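Local coordinates for C. albicans actin interacting protein Aip5 (Candida albicans SC5314, PDB 6M4C), which interacts with actin and probably promotes actin nucleation together with the polarisome complex, supporting filamentous growth, at residues P11-T16 / E43-G48. Sequence-based numbering, arbitrary orientation.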
loop_
_atom_site.group_PDB
_atom_site.type_symbol
_atom_site.label_atom_id
_atom_site.label_comp_id
_atom_site.label_asym_id
_atom_site.label_seq_id
_atom_site.Cartn_x
_atom_site.Cartn_y
_atom_site.Cartn_z
ATOM N N PRO A 11 -10.286 -8.876 1.210
ATOM C CA PRO A 11 -9.160 -8.031 0.822
ATOM C C PRO A 11 -7.940 -8.833 0.407
ATOM O O PRO A 11 -7.464 -9.666 1.164
ATOM C CB PRO A 11 -8.818 -7.314 2.137
ATOM C CG PRO A 11 -10.143 -7.203 2.832
ATOM C CD PRO A 11 -10.808 -8.530 2.537
ATOM N N VAL A 12 -7.425 -8.573 -0.793
ATOM C CA VAL A 12 -6.170 -9.191 -1.191
ATOM C C VAL A 12 -5.020 -8.201 -0.997
ATOM O O VAL A 12 -5.116 -7.048 -1.378
ATOM C CB VAL A 12 -6.230 -9.743 -2.624
ATOM C CG1 VAL A 12 -4.858 -10.224 -3.072
ATOM C CG2 VAL A 12 -7.297 -10.829 -2.787
ATOM N N TYR A 13 -3.935 -8.646 -0.365
ATOM C CA TYR A 13 -2.835 -7.743 -0.091
ATOM C C TYR A 13 -1.575 -8.355 -0.655
ATOM O O TYR A 13 -1.433 -9.577 -0.644
ATOM C CB TYR A 13 -2.575 -7.570 1.405
ATOM C CG TYR A 13 -3.759 -7.085 2.199
ATOM C CD1 TYR A 13 -4.202 -5.781 2.104
ATOM C CD2 TYR A 13 -4.450 -7.939 3.035
ATOM C CE1 TYR A 13 -5.297 -5.336 2.825
ATOM C CE2 TYR A 13 -5.559 -7.514 3.748
ATOM C CZ TYR A 13 -5.983 -6.206 3.647
ATOM O OH TYR A 13 -7.085 -5.796 4.343
ATOM N N ILE A 14 -0.709 -7.475 -1.163
ATOM C CA ILE A 14 0.701 -7.767 -1.302
ATOM C C ILE A 14 1.431 -7.260 -0.061
ATOM O O ILE A 14 1.474 -6.056 0.200
ATOM C CB ILE A 14 1.269 -7.151 -2.580
ATOM C CG1 ILE A 14 0.604 -7.777 -3.804
ATOM C CG2 ILE A 14 2.766 -7.347 -2.609
ATOM C CD1 ILE A 14 1.315 -7.506 -5.098
ATOM N N PHE A 15 1.989 -8.211 0.705
ATOM C CA PHE A 15 2.847 -7.891 1.828
ATOM C C PHE A 15 4.230 -7.625 1.255
ATOM O O PHE A 15 4.663 -8.345 0.352
ATOM C CB PHE A 15 2.808 -9.013 2.867
ATOM C CG PHE A 15 1.652 -8.959 3.839
ATOM C CD1 PHE A 15 0.413 -8.448 3.471
ATOM C CD2 PHE A 15 1.808 -9.402 5.140
ATOM C CE1 PHE A 15 -0.651 -8.421 4.366
ATOM C CE2 PHE A 15 0.745 -9.365 6.037
ATOM C CZ PHE A 15 -0.485 -8.884 5.655
ATOM N N THR A 16 4.876 -6.555 1.729
ATOM C CA THR A 16 6.175 -6.177 1.192
ATOM C C THR A 16 6.898 -5.215 2.137
ATOM O O THR A 16 6.382 -4.867 3.209
ATOM C CB THR A 16 6.053 -5.586 -0.217
ATOM O OG1 THR A 16 7.388 -5.535 -0.714
ATOM C CG2 THR A 16 5.452 -4.196 -0.238
ATOM N N GLU A 43 -4.302 -4.234 -2.337
ATOM C CA GLU A 43 -3.628 -3.128 -1.673
ATOM C C GLU A 43 -2.307 -3.649 -1.119
ATOM O O GLU A 43 -2.249 -4.797 -0.687
ATOM C CB GLU A 43 -4.434 -2.588 -0.490
ATOM C CG GLU A 43 -5.751 -1.907 -0.808
ATOM C CD GLU A 43 -6.585 -1.559 0.421
ATOM O OE1 GLU A 43 -5.983 -1.226 1.466
ATOM O OE2 GLU A 43 -7.839 -1.611 0.342
ATOM N N TYR A 44 -1.266 -2.798 -1.129
ATOM C CA TYR A 44 0.020 -3.079 -0.504
ATOM C C TYR A 44 -0.051 -2.876 1.014
ATOM O O TYR A 44 -0.864 -2.094 1.516
ATOM C CB TYR A 44 1.088 -2.147 -1.059
ATOM C CG TYR A 44 1.681 -2.549 -2.381
ATOM C CD1 TYR A 44 2.650 -3.530 -2.451
ATOM C CD2 TYR A 44 1.326 -1.908 -3.556
ATOM C CE1 TYR A 44 3.240 -3.883 -3.654
ATOM C CE2 TYR A 44 1.881 -2.267 -4.776
ATOM C CZ TYR A 44 2.857 -3.250 -4.822
ATOM O OH TYR A 44 3.463 -3.610 -5.996
ATOM N N ARG A 45 0.773 -3.641 1.747
ATOM C CA ARG A 45 0.971 -3.485 3.186
ATOM C C ARG A 45 2.476 -3.458 3.416
ATOM O O ARG A 45 3.181 -4.308 2.860
ATOM C CB ARG A 45 0.347 -4.637 3.982
ATOM C CG ARG A 45 -1.171 -4.681 3.944
ATOM C CD ARG A 45 -1.756 -3.840 5.047
ATOM N NE ARG A 45 -3.051 -4.406 5.365
ATOM C CZ ARG A 45 -3.231 -5.472 6.140
ATOM N NH1 ARG A 45 -2.189 -6.048 6.712
ATOM N NH2 ARG A 45 -4.448 -5.937 6.367
ATOM N N ASP A 46 2.948 -2.442 4.161
ATOM C CA ASP A 46 4.359 -2.270 4.468
ATOM C C ASP A 46 4.640 -2.880 5.840
ATOM O O ASP A 46 3.892 -2.666 6.789
ATOM C CB ASP A 46 4.750 -0.796 4.429
ATOM C CG ASP A 46 6.237 -0.497 4.289
ATOM O OD1 ASP A 46 6.910 -1.158 3.459
ATOM O OD2 ASP A 46 6.703 0.450 4.976
ATOM N N LEU A 47 5.729 -3.646 5.938
ATOM C CA LEU A 47 6.056 -4.321 7.184
ATOM C C LEU A 47 6.989 -3.442 8.013
ATOM O O LEU A 47 7.539 -3.883 9.019
ATOM C CB LEU A 47 6.698 -5.673 6.851
ATOM C CG LEU A 47 5.774 -6.882 6.957
ATOM C CD1 LEU A 47 4.539 -6.692 6.086
ATOM C CD2 LEU A 47 6.512 -8.153 6.590
ATOM N N GLY A 48 7.185 -2.212 7.533
ATOM C CA GLY A 48 7.991 -1.203 8.189
ATOM C C GLY A 48 7.138 -0.323 9.100
ATOM O O GLY A 48 7.670 0.333 9.989
#
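Tyr-13 and Arg-45 meet on one face of two parallel strands, the inner 12-16 and 43-46 at the edge of this chain's sheet, which helix 22-36 links into the beta-alpha-beta unit of a thioredoxin-like fold. The arginine chain bends at its second torsion (chi2 -88°) and brings its guanidinium over the tyrosine ring, Arg-45 CZ lying 3.8 Å from the Tyr-13 ring centroid in a cation-pi contact. The two planes are 45° apart, so this is no flat stack: Arg-45 NH2 dips toward the hydroxyl end of the ring, while Arg-45 CG lies near Tyr-13 CD1. Phe-15 runs beside the same arginine, Phe-15 CZ 3.5 Å from Arg-45 NH1. Phe-15 CD2 meets Leu-47 CD1 at 4.0 Å, the side chains crossing at about a right angle. A long aliphatic chain with a flat cationic end thus suits a place across the two aromatic residues; Asp-50 adds a weak, long ion pair at NE. On the face covered by helix 22-36, buried Ile-14 suits the apolar surroundings of Leu-31 and Leu-35; Ile-14 CG2 lies 3.6 Å from Tyr-44 CE1. Thr-16 packs its methyl against that ring while its hydroxyl bonds Ser-28. Four backbone hydrogen bonds join the strands; a fifth, just past 43-46, runs from Leu-47 N to Thr-16 O at 3.1 Å.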